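Carboxylesterase SOBER1 (Arabidopsis thaliana, PDB 6AVX) hydrolyses carboxylic esters, preferring short acyl chains, has phospholipase A2 activity on phosphatidylcholine, and restrains the plant hypersensitive response to the bacterial effector AvrBsT. Local coordinates at residues N46-T49 with V55-S58; H12-S17 with T49-A54; I73-V78 with T138-S143; L39-P44 with H86-Q91. The protein carries 1 engineered substitution. One frame throughout, in Å; residues are numbered along the deposited sequence. Where two conformers were deposited one is given.

Contact 1: N46-T49 with V55-S58; sequences NPVT and VMRS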
loop_
_atom_site.group_PDB
_atom_site.type_symbol
_atom_site.label_atom_id
_atom_site.label_comp_id
_atom_site.label_asym_id
_atom_site.label_seq_id
_atom_site.Cartn_x
_atom_site.Cartn_y
_atom_site.Cartn_z
ATOM N N ASN A 46 12.366 -12.823 -6.345
ATOM C CA ASN A 46 13.473 -11.937 -6.656
ATOM C C ASN A 46 14.523 -12.056 -5.563
ATOM O O ASN A 46 14.191 -12.346 -4.402
ATOM C CB ASN A 46 13.015 -10.471 -6.692
ATOM C CG ASN A 46 12.099 -10.166 -7.841
ATOM O OD1 ASN A 46 12.482 -10.263 -9.006
ATOM N ND2 ASN A 46 10.881 -9.768 -7.541
ATOM N N PRO A 47 15.796 -11.810 -5.879
ATOM C CA PRO A 47 16.791 -11.662 -4.810
ATOM C C PRO A 47 16.500 -10.416 -3.990
ATOM O O PRO A 47 15.996 -9.405 -4.491
ATOM C CB PRO A 47 18.119 -11.518 -5.564
ATOM C CG PRO A 47 17.808 -11.795 -6.985
ATOM C CD PRO A 47 16.375 -11.536 -7.202
ATOM N N VAL A 48 16.796 -10.496 -2.698
ATOM C CA VAL A 48 16.514 -9.401 -1.775
ATOM C C VAL A 48 17.795 -9.024 -1.036
ATOM O O VAL A 48 18.364 -9.841 -0.294
ATOM C CB VAL A 48 15.385 -9.746 -0.795
ATOM C CG1 VAL A 48 15.132 -8.595 0.156
ATOM C CG2 VAL A 48 14.125 -10.098 -1.561
ATOM N N THR A 49 18.223 -7.777 -1.219
ATOM C CA THR A 49 19.508 -7.329 -0.696
ATOM C C THR A 49 19.576 -7.402 0.829
ATOM O O THR A 49 20.596 -7.816 1.390
ATOM C CB THR A 49 19.784 -5.924 -1.224
ATOM O OG1 THR A 49 19.940 -5.977 -2.649
ATOM C CG2 THR A 49 21.024 -5.325 -0.607
ATOM N N VAL A 55 16.619 -15.406 -2.467
ATOM C CA VAL A 55 15.458 -15.257 -3.328
ATOM C C VAL A 55 14.194 -15.584 -2.546
ATOM O O VAL A 55 14.124 -16.579 -1.815
ATOM C CB VAL A 55 15.612 -16.158 -4.567
ATOM C CG1 VAL A 55 14.307 -16.243 -5.354
ATOM C CG2 VAL A 55 16.765 -15.661 -5.445
ATOM N N MET A 56 13.175 -14.749 -2.714
ATOM C CA MET A 56 11.888 -14.924 -2.057
ATOM C C MET A 56 10.893 -14.053 -2.800
ATOM O O MET A 56 11.276 -13.210 -3.609
ATOM C CB MET A 56 11.990 -14.523 -0.580
ATOM C CG MET A 56 12.456 -13.085 -0.368
ATOM S SD MET A 56 13.019 -12.773 1.312
ATOM C CE MET A 56 14.475 -13.826 1.377
ATOM N N ARG A 57 9.616 -14.241 -2.519
ATOM C CA ARG A 57 8.633 -13.359 -3.129
ATOM C C ARG A 57 8.870 -11.953 -2.606
ATOM O O ARG A 57 8.947 -11.731 -1.390
ATOM C CB ARG A 57 7.219 -13.806 -2.800
ATOM C CG ARG A 57 6.829 -15.117 -3.426
ATOM C CD ARG A 57 5.304 -15.249 -3.507
ATOM N NE ARG A 57 4.897 -16.548 -4.047
ATOM C CZ ARG A 57 4.908 -16.865 -5.331
ATOM N NH1 ARG A 57 4.557 -18.089 -5.708
ATOM N NH2 ARG A 57 5.241 -15.989 -6.256
ATOM N N SER A 58 9.005 -10.997 -3.512
ATOM C CA SER A 58 9.353 -9.633 -3.137
ATOM C C SER A 58 8.907 -8.697 -4.246
ATOM O O SER A 58 9.262 -8.894 -5.411
ATOM C CB SER A 58 10.860 -9.524 -2.963
ATOM O OG SER A 58 11.209 -8.188 -2.679
HETATM O O HOH W 1 13.416 -7.864 -4.348
#
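Asn46 and Met56 form the hydrogen-bonded pair of a strongly twisted antiparallel beta hairpin, strands 45-48 and 54-57, which stands apart from the central parallel sheet. The N-to-C directions of the short strands make 110°, far from the 180° of a flat antiparallel pair, yet both backbone bonds remain good: Asn46 N reaches Met56 O at 3.0 Å, and Met56 N reaches Asn46 O at 3.1 Å. The next pair, Pro47 with Val55, is non-hydrogen-bonded; the methyl CG2 of Val55 lies beside the proline ring. Beyond Met56 the second strand is held by the side chain of Asn46. Its CG sits anti to the carbonyl carbon (chi1 -68°), which brings Asn46 ND2 to 2.8 Å from Ser58 O, within the plane of that carbonyl and nearly within its own amide plane. Val48 CG2 touches both Met56 CG and Ser58 CB, 3.6 Å from each, its side chain roughly perpendicular to that of Met56. Water 1 donates to Pro47 O and also bonds Ser58 OG, a hydroxyl that has a further partner in Gln109, next to the probable nucleophile Ser108. Side-chain amide, water and hydroxyl thus continue the ladder where the twisted backbones part, around the apolar Val48.

Contact 2: H12-S17 with T49-A54; sequences HGLGDS and TCNNGA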
loop_
_atom_site.group_PDB
_atom_site.type_symbol
_atom_site.label_atom_id
_atom_site.label_comp_id
_atom_site.label_asym_id
_atom_site.label_seq_id
_atom_site.Cartn_x
_atom_site.Cartn_y
_atom_site.Cartn_z
ATOM N N HIS A 12 0.704 -8.117 -0.463
ATOM C CA HIS A 12 1.375 -8.729 0.672
ATOM C C HIS A 12 2.752 -8.105 0.911
ATOM O O HIS A 12 3.301 -7.377 0.085
ATOM C CB HIS A 12 1.501 -10.242 0.443
ATOM C CG HIS A 12 2.411 -10.621 -0.691
ATOM N ND1 HIS A 12 3.785 -10.557 -0.594
ATOM C CD2 HIS A 12 2.145 -11.061 -1.943
ATOM C CE1 HIS A 12 4.321 -10.944 -1.748
ATOM N NE2 HIS A 12 3.349 -11.260 -2.579
ATOM N N GLY A 13 3.334 -8.445 2.064
ATOM C CA GLY A 13 4.660 -7.996 2.442
ATOM C C GLY A 13 5.777 -8.926 1.989
ATOM O O GLY A 13 5.568 -9.967 1.362
ATOM N N LEU A 14 6.998 -8.529 2.327
ATOM C CA LEU A 14 8.181 -9.218 1.840
ATOM C C LEU A 14 8.182 -10.680 2.260
ATOM O O LEU A 14 8.047 -11.000 3.446
ATOM C CB LEU A 14 9.406 -8.529 2.429
ATOM C CG LEU A 14 10.764 -9.146 2.121
ATOM C CD1 LEU A 14 11.008 -9.076 0.632
ATOM C CD2 LEU A 14 11.858 -8.432 2.928
ATOM N N GLY A 15 8.368 -11.568 1.289
ATOM C CA GLY A 15 8.460 -12.996 1.506
ATOM C C GLY A 15 7.137 -13.725 1.508
ATOM O O GLY A 15 7.122 -14.960 1.425
ATOM N N ASP A 16 6.033 -13.005 1.621
ATOM C CA ASP A 16 4.713 -13.595 1.817
ATOM C C ASP A 16 4.103 -13.898 0.446
ATOM O O ASP A 16 4.779 -13.815 -0.579
ATOM C CB ASP A 16 3.896 -12.617 2.666
ATOM C CG ASP A 16 2.787 -13.259 3.472
ATOM O OD1 ASP A 16 2.525 -14.465 3.362
ATOM O OD2 ASP A 16 2.145 -12.503 4.222
ATOM N N SER A 17 2.807 -14.223 0.396
ATOM C CA SER A 17 2.140 -14.535 -0.867
ATOM C C SER A 17 0.695 -14.062 -0.800
ATOM O O SER A 17 0.160 -13.759 0.274
ATOM C CB SER A 17 2.174 -16.028 -1.169
ATOM O OG SER A 17 1.313 -16.726 -0.291
ATOM N N THR A 49 18.223 -7.777 -1.219
ATOM C CA THR A 49 19.508 -7.329 -0.696
ATOM C C THR A 49 19.576 -7.402 0.829
ATOM O O THR A 49 20.596 -7.816 1.390
ATOM C CB THR A 49 19.784 -5.924 -1.224
ATOM O OG1 THR A 49 19.940 -5.977 -2.649
ATOM C CG2 THR A 49 21.024 -5.325 -0.607
ATOM N N CYS A 50 18.507 -7.029 1.531
ATOM C CA CYS A 50 18.572 -7.062 2.990
ATOM C C CYS A 50 18.685 -8.486 3.511
ATOM O O CYS A 50 19.061 -8.680 4.676
ATOM C CB CYS A 50 17.378 -6.333 3.611
ATOM S SG CYS A 50 15.775 -7.091 3.328
ATOM N N ASN A 51 18.372 -9.484 2.684
ATOM C CA ASN A 51 18.513 -10.890 3.028
ATOM C C ASN A 51 19.694 -11.514 2.295
ATOM O O ASN A 51 19.685 -12.703 1.961
ATOM C CB ASN A 51 17.207 -11.636 2.769
ATOM C CG ASN A 51 16.146 -11.268 3.775
ATOM O OD1 ASN A 51 16.432 -11.164 4.967
ATOM N ND2 ASN A 51 14.927 -11.019 3.310
ATOM N N ASN A 52 20.707 -10.695 2.023
ATOM C CA ASN A 52 21.969 -11.147 1.440
ATOM C C ASN A 52 21.770 -11.810 0.089
ATOM O O ASN A 52 22.498 -12.736 -0.280
ATOM C CB ASN A 52 22.752 -12.021 2.413
ATOM C CG ASN A 52 23.117 -11.259 3.668
ATOM O OD1 ASN A 52 23.403 -10.062 3.605
ATOM N ND2 ASN A 52 23.066 -11.920 4.802
ATOM N N GLY A 53 20.808 -11.310 -0.677
ATOM C CA GLY A 53 20.574 -11.817 -2.003
ATOM C C GLY A 53 19.739 -13.065 -2.064
ATOM O O GLY A 53 19.526 -13.584 -3.165
ATOM N N ALA A 54 19.239 -13.559 -0.935
ATOM C CA ALA A 54 18.361 -14.716 -0.958
ATOM C C ALA A 54 17.094 -14.407 -1.746
ATOM O O ALA A 54 16.559 -13.294 -1.691
ATOM C CB ALA A 54 17.999 -15.130 0.469
#
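Leu14 is the one residue of loop 12-17 that meets the hairpin turn 49-54, touching Cys50 and Asn51. Ahead of it, His12 prepares the loop: His12 ND1 donates to Gly13 O at 2.7 Å, almost exactly in the imidazole plane, while NE2 accepts from Ala43 N. Gly13 opens a type II turn that ends at Asp16, whose N approaches Gly13 O from the opposite face of the carbonyl, so two donors grip this one oxygen. Leu14 follows, at the turn's first corner. With CG anti to the backbone N (chi1 176°), the side chain is carried out from the loop, and Leu14 CD2 comes 4.0 Å from Asn51 ND2 and 4.2 Å from Cys50 SG. Gly15, at positive phi, bonds the backbone of Arg57. Asp16 O then lies over one ring face of His12, toward its rim, and Ser17, at the N-cap of helix 18-21, makes a weak capping bond to Ala20 N. This His-Gly loop after strand 7-11 is placed as the oxyanion loop is in related alpha/beta hydrolases; the Leu14 side chain is about 6 Å from that of Ser108, the probable nucleophile. Polar bonds within the loop and to Ala43 and Arg57 hold it, while across the contact one methyl touches a thiol sulfur and an amide nitrogen without a hydrogen bond.

Contact 3: I73-V78 with T138-S143; sequences IDESSV and TSSIIS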
loop_
_atom_site.group_PDB
_atom_site.type_symbol
_atom_site.label_atom_id
_atom_site.label_comp_id
_atom_site.label_asym_id
_atom_site.label_seq_id
_atom_site.Cartn_x
_atom_site.Cartn_y
_atom_site.Cartn_z
ATOM N N ILE A 73 16.700 3.058 -0.347
ATOM C CA ILE A 73 15.606 2.468 -1.128
ATOM C C ILE A 73 16.057 2.303 -2.586
ATOM O O ILE A 73 17.263 2.301 -2.851
ATOM C CB ILE A 73 14.327 3.313 -0.966
ATOM C CG1 ILE A 73 14.649 4.793 -1.201
ATOM C CG2 ILE A 73 13.735 3.101 0.433
ATOM C CD1 ILE A 73 13.476 5.727 -1.051
ATOM N N ASP A 74 15.122 2.159 -3.549
ATOM C CA ASP A 74 15.503 1.727 -4.907
ATOM C C ASP A 74 14.345 1.957 -5.894
ATOM O O ASP A 74 13.442 1.120 -5.979
ATOM C CB ASP A 74 15.899 0.260 -4.860
ATOM C CG ASP A 74 16.363 -0.272 -6.196
ATOM O OD1 ASP A 74 16.179 0.403 -7.226
ATOM O OD2 ASP A 74 16.917 -1.401 -6.220
ATOM N N GLU A 75 14.442 3.027 -6.713
ATOM C CA GLU A 75 13.295 3.539 -7.489
ATOM C C GLU A 75 12.966 2.706 -8.734
ATOM O O GLU A 75 11.788 2.459 -9.026
ATOM C CB GLU A 75 13.508 5.013 -7.897
ATOM C CG GLU A 75 12.219 5.672 -8.440
ATOM C CD GLU A 75 12.448 6.988 -9.177
ATOM O OE1 GLU A 75 12.822 6.948 -10.371
ATOM O OE2 GLU A 75 12.229 8.063 -8.573
ATOM N N SER A 76 13.967 2.326 -9.531
ATOM C CA SER A 76 13.687 1.501 -10.700
ATOM C C SER A 76 12.991 0.209 -10.291
ATOM O O SER A 76 12.120 -0.301 -11.016
ATOM C CB SER A 76 14.989 1.197 -11.441
ATOM O OG SER A 76 15.957 0.659 -10.555
ATOM N N SER A 77 13.389 -0.347 -9.139
ATOM C CA SER A 77 12.776 -1.575 -8.654
ATOM C C SER A 77 11.322 -1.335 -8.256
ATOM O O SER A 77 10.444 -2.074 -8.674
ATOM C CB SER A 77 13.612 -2.178 -7.532
ATOM O OG SER A 77 13.153 -3.480 -7.257
ATOM N N VAL A 78 11.051 -0.271 -7.501
ATOM C CA VAL A 78 9.671 0.086 -7.174
ATOM C C VAL A 78 8.848 0.298 -8.444
ATOM O O VAL A 78 7.701 -0.124 -8.518
ATOM C CB VAL A 78 9.648 1.321 -6.253
ATOM C CG1 VAL A 78 8.214 1.723 -5.913
ATOM C CG2 VAL A 78 10.447 1.064 -5.001
ATOM N N THR A 138 12.105 9.234 -3.412
ATOM C CA THR A 138 12.405 10.581 -2.953
ATOM C C THR A 138 11.414 11.565 -3.566
ATOM O O THR A 138 10.585 11.217 -4.416
ATOM C CB THR A 138 13.816 11.021 -3.349
ATOM O OG1 THR A 138 13.839 11.293 -4.752
ATOM C CG2 THR A 138 14.878 9.969 -3.000
ATOM N N SER A 139 11.517 12.826 -3.157
ATOM C CA SER A 139 10.656 13.856 -3.706
ATOM C C SER A 139 10.906 14.117 -5.192
ATOM O O SER A 139 10.094 14.798 -5.815
ATOM C CB SER A 139 10.822 15.151 -2.929
ATOM O OG SER A 139 12.163 15.562 -3.001
ATOM N N SER A 140 11.971 13.578 -5.783
ATOM C CA SER A 140 12.197 13.743 -7.223
ATOM C C SER A 140 11.044 13.193 -8.052
ATOM O O SER A 140 10.832 13.659 -9.180
ATOM C CB SER A 140 13.499 13.066 -7.660
ATOM O OG SER A 140 13.428 11.671 -7.511
ATOM N N ILE A 141 10.272 12.243 -7.520
ATOM C CA ILE A 141 9.184 11.641 -8.279
ATOM C C ILE A 141 7.908 12.474 -8.250
ATOM O O ILE A 141 7.005 12.227 -9.056
ATOM C CB ILE A 141 8.891 10.227 -7.735
ATOM C CG1 ILE A 141 7.996 9.426 -8.675
ATOM C CG2 ILE A 141 8.187 10.281 -6.404
ATOM C CD1 ILE A 141 8.636 9.068 -9.940
ATOM N N ILE A 142 7.779 13.418 -7.314
ATOM C CA ILE A 142 6.501 14.084 -7.095
ATOM C C ILE A 142 6.017 14.782 -8.358
ATOM O O ILE A 142 4.813 14.825 -8.629
ATOM C CB ILE A 142 6.597 15.046 -5.896
ATOM C CG1 ILE A 142 6.714 14.242 -4.590
ATOM C CG2 ILE A 142 5.396 15.989 -5.858
ATOM C CD1 ILE A 142 6.980 15.071 -3.348
ATOM N N SER A 143 6.940 15.344 -9.143
ATOM C CA SER A 143 6.573 16.022 -10.376
ATOM C C SER A 143 5.873 15.098 -11.360
ATOM O O SER A 143 5.271 15.592 -12.324
ATOM C CB SER A 143 7.828 16.610 -11.010
ATOM O OG SER A 143 8.798 15.618 -11.251
HETATM O O HOH W 2 12.511 10.437 -9.809
#
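Glu75, in the first turn of helix 75-94, reaches across to Ser140 and Ile141 on the short 3-10 segment 139-143. From CB the chain runs outward, CG anti to the backbone N (chi1 -168°), and it stays extended through CG to the carboxylate. CB, CG and CD merely span the gap; the touching is done at the end by OE2. Glu75 OE2 stands 4.0 Å from the methyl CD1 of Ile141 and 4.1 Å from its CB, the two side chains crossing at a slant. Ser140 OG, 3.9 Å from Glu75 OE2, is too distant for a direct bond. Water 2 closes the gap, donating to Glu75 OE2 at 2.7 Å and bonding Ser140 OG at 2.8 Å. That hydroxyl is in turn hydrogen-bonded to Thr138 OG1, so carboxylate, water and two hydroxyls form a chain over the surface. Nearby, Ile73 CD1 lies loosely against the backbone of Thr138. Asp74 holds the N-cap position of helix 75-94, with a weak capping bond from Ser77 N, whereas Thr138 OG1 accepts from Ser140 N at 3.1 Å, an ST turn. The water thus links the first turn of helix 75-94 to the 3-10 turn in the connection between strands 127-131 and 154-159.

Contact 4: L39-P44 with H86-Q91; sequences LFPSAP and HAIIDQ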
loop_
_atom_site.group_PDB
_atom_site.type_symbol
_atom_site.label_atom_id
_atom_site.label_comp_id
_atom_site.label_asym_id
_atom_site.label_seq_id
_atom_site.Cartn_x
_atom_site.Cartn_y
_atom_site.Cartn_z
ATOM N N LEU A 39 -8.630 -9.100 -4.843
ATOM C CA LEU A 39 -7.540 -9.759 -5.541
ATOM C C LEU A 39 -6.282 -9.680 -4.698
ATOM O O LEU A 39 -5.907 -8.604 -4.229
ATOM C CB LEU A 39 -7.314 -9.120 -6.906
ATOM C CG LEU A 39 -6.327 -9.862 -7.786
ATOM C CD1 LEU A 39 -6.864 -11.229 -8.195
ATOM C CD2 LEU A 39 -6.017 -9.037 -9.016
ATOM N N PHE A 40 -5.659 -10.832 -4.491
ATOM C CA PHE A 40 -4.454 -10.968 -3.683
ATOM C C PHE A 40 -3.370 -11.559 -4.578
ATOM O O PHE A 40 -3.157 -12.780 -4.574
ATOM C CB PHE A 40 -4.703 -11.895 -2.497
ATOM C CG PHE A 40 -5.601 -11.313 -1.427
ATOM C CD1 PHE A 40 -5.063 -10.812 -0.272
ATOM C CD2 PHE A 40 -6.986 -11.286 -1.582
ATOM C CE1 PHE A 40 -5.874 -10.281 0.715
ATOM C CE2 PHE A 40 -7.794 -10.767 -0.577
ATOM C CZ PHE A 40 -7.232 -10.270 0.552
ATOM N N PRO A 41 -2.668 -10.732 -5.354
ATOM C CA PRO A 41 -1.601 -11.239 -6.230
ATOM C C PRO A 41 -0.392 -11.664 -5.417
ATOM O O PRO A 41 -0.269 -11.356 -4.225
ATOM C CB PRO A 41 -1.276 -10.039 -7.123
ATOM C CG PRO A 41 -1.596 -8.865 -6.261
ATOM C CD PRO A 41 -2.836 -9.282 -5.501
ATOM N N SER A 42 0.546 -12.354 -6.080
ATOM C CA SER A 42 1.786 -12.783 -5.450
ATOM C C SER A 42 2.973 -12.185 -6.188
ATOM O O SER A 42 3.045 -12.257 -7.421
ATOM C CB SER A 42 1.904 -14.298 -5.458
ATOM O OG SER A 42 0.948 -14.860 -4.587
ATOM N N ALA A 43 3.898 -11.615 -5.439
ATOM C CA ALA A 43 5.072 -11.015 -6.031
ATOM C C ALA A 43 5.960 -12.096 -6.655
ATOM O O ALA A 43 5.970 -13.244 -6.209
ATOM C CB ALA A 43 5.890 -10.275 -4.972
ATOM N N PRO A 44 6.765 -11.739 -7.647
ATOM C CA PRO A 44 7.734 -12.690 -8.196
ATOM C C PRO A 44 8.809 -13.027 -7.191
ATOM O O PRO A 44 9.056 -12.305 -6.220
ATOM C CB PRO A 44 8.354 -11.941 -9.381
ATOM C CG PRO A 44 7.427 -10.795 -9.666
ATOM C CD PRO A 44 6.870 -10.431 -8.309
ATOM N N HIS A 86 -0.256 -1.428 -11.960
ATOM C CA HIS A 86 -1.042 -0.628 -12.890
ATOM C C HIS A 86 -1.694 -1.485 -13.962
ATOM O O HIS A 86 -2.799 -1.175 -14.404
ATOM C CB HIS A 86 -0.180 0.454 -13.523
ATOM C CG HIS A 86 0.083 1.612 -12.610
ATOM N ND1 HIS A 86 0.666 2.779 -13.044
ATOM C CD2 HIS A 86 -0.189 1.792 -11.296
ATOM C CE1 HIS A 86 0.732 3.633 -12.040
ATOM N NE2 HIS A 86 0.226 3.057 -10.967
ATOM N N ALA A 87 -1.021 -2.543 -14.426
ATOM C CA ALA A 87 -1.651 -3.441 -15.394
ATOM C C ALA A 87 -2.911 -4.063 -14.808
ATOM O O ALA A 87 -3.936 -4.184 -15.494
ATOM C CB ALA A 87 -0.652 -4.518 -15.831
ATOM N N ILE A 88 -2.862 -4.451 -13.532
ATOM C CA ILE A 88 -4.028 -5.038 -12.877
ATOM C C ILE A 88 -5.153 -4.017 -12.800
ATOM O O ILE A 88 -6.316 -4.312 -13.110
ATOM C CB ILE A 88 -3.649 -5.554 -11.478
ATOM C CG1 ILE A 88 -2.678 -6.737 -11.580
ATOM C CG2 ILE A 88 -4.905 -5.933 -10.676
ATOM C CD1 ILE A 88 -2.055 -7.146 -10.253
ATOM N N ILE A 89 -4.833 -2.802 -12.355
ATOM C CA ILE A 89 -5.851 -1.763 -12.224
ATOM C C ILE A 89 -6.424 -1.420 -13.591
ATOM O O ILE A 89 -7.645 -1.271 -13.750
ATOM C CB ILE A 89 -5.278 -0.516 -11.527
ATOM C CG1 ILE A 89 -4.736 -0.848 -10.127
ATOM C CG2 ILE A 89 -6.347 0.570 -11.432
ATOM C CD1 ILE A 89 -3.768 0.184 -9.601
ATOM N N ASP A 90 -5.548 -1.250 -14.587
ATOM C CA ASP A 90 -5.987 -0.948 -15.949
ATOM C C ASP A 90 -7.013 -1.966 -16.425
ATOM O O ASP A 90 -8.031 -1.608 -17.034
ATOM C CB ASP A 90 -4.805 -0.994 -16.920
ATOM C CG ASP A 90 -3.880 0.209 -16.833
ATOM O OD1 ASP A 90 -4.178 1.208 -16.158
ATOM O OD2 ASP A 90 -2.835 0.128 -17.515
ATOM N N GLN A 91 -6.737 -3.243 -16.201
ATOM C CA GLN A 91 -7.635 -4.281 -16.702
ATOM C C GLN A 91 -8.978 -4.248 -15.980
ATOM O O GLN A 91 -10.035 -4.404 -16.612
ATOM C CB GLN A 91 -6.973 -5.644 -16.557
ATOM C CG GLN A 91 -7.840 -6.815 -17.019
ATOM C CD GLN A 91 -8.119 -6.790 -18.507
ATOM O OE1 GLN A 91 -7.434 -6.107 -19.273
ATOM N NE2 GLN A 91 -9.132 -7.542 -18.928
#
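Ile88 contributes the largest share of the buried surface, meeting Leu39 with one branch and Pro41 with the other. It projects from helix 75-94 toward the end of strand 37-39 and the loop that follows. Ile88 CG2, anti to the backbone N, comes 3.7 Å from Leu39 CD2, the tighter of the two touches. The longer branch leaves CB anti to the carbonyl carbon (chi1 -67°) and extends to Ile88 CD1, which stops 4.3 Å from Pro41 CB at the side of the pyrrolidine ring. One isoleucine therefore spans two residues that lie two apart in the chain, whose intervening Phe40 turns elsewhere and meets Trp10 ring to ring. Leu39 offers a single methyl, CD2; the leucine and isoleucine side chains approach aslant rather than in line. No hydrogen bond joins the segments, whose nearest CA atoms, those of Leu39 and Ile88, are 9.4 Å apart, so the association is purely apolar and entirely between side chains. Leu39 also rests on Phe7 and Leu9, and Pro41 on Leu9 and Leu11, all of strand 7-11. Ile88 thus packs helix 75-94 onto the border of the parallel sheet, where strand 37-39 is outermost and strand 7-11 is next to it, while farther round the helix His86 meets the ring of Tyr121 edge-to-face and Asp90 OD1 is hydrogen-bonded to its OH.

How the contacts relate
Contacts 1 and 2 adjoin, their centres 5 Å apart, and share Thr49. Contact 4 lies about 18 Å from both by centres, but its loop touches them, Ala43 O bonding Arg57 NH2 and Pro44 bonding Ser58. Loops 12-17 and 39-44 and hairpin 45-57 therefore form one connected unit, of which Leu14 and Ser58 come nearest the probable catalytic serine. Contact 3, some 20 Å away by centres, touches none of the others, but it shares helix 75-94 with contact 4, at its start rather than farther along. In sequence, contact 1 is nested within the loop closed by contact 4, contact 4 interleaves with both contact 2 and contact 3, and contact 3 opens after the hairpin.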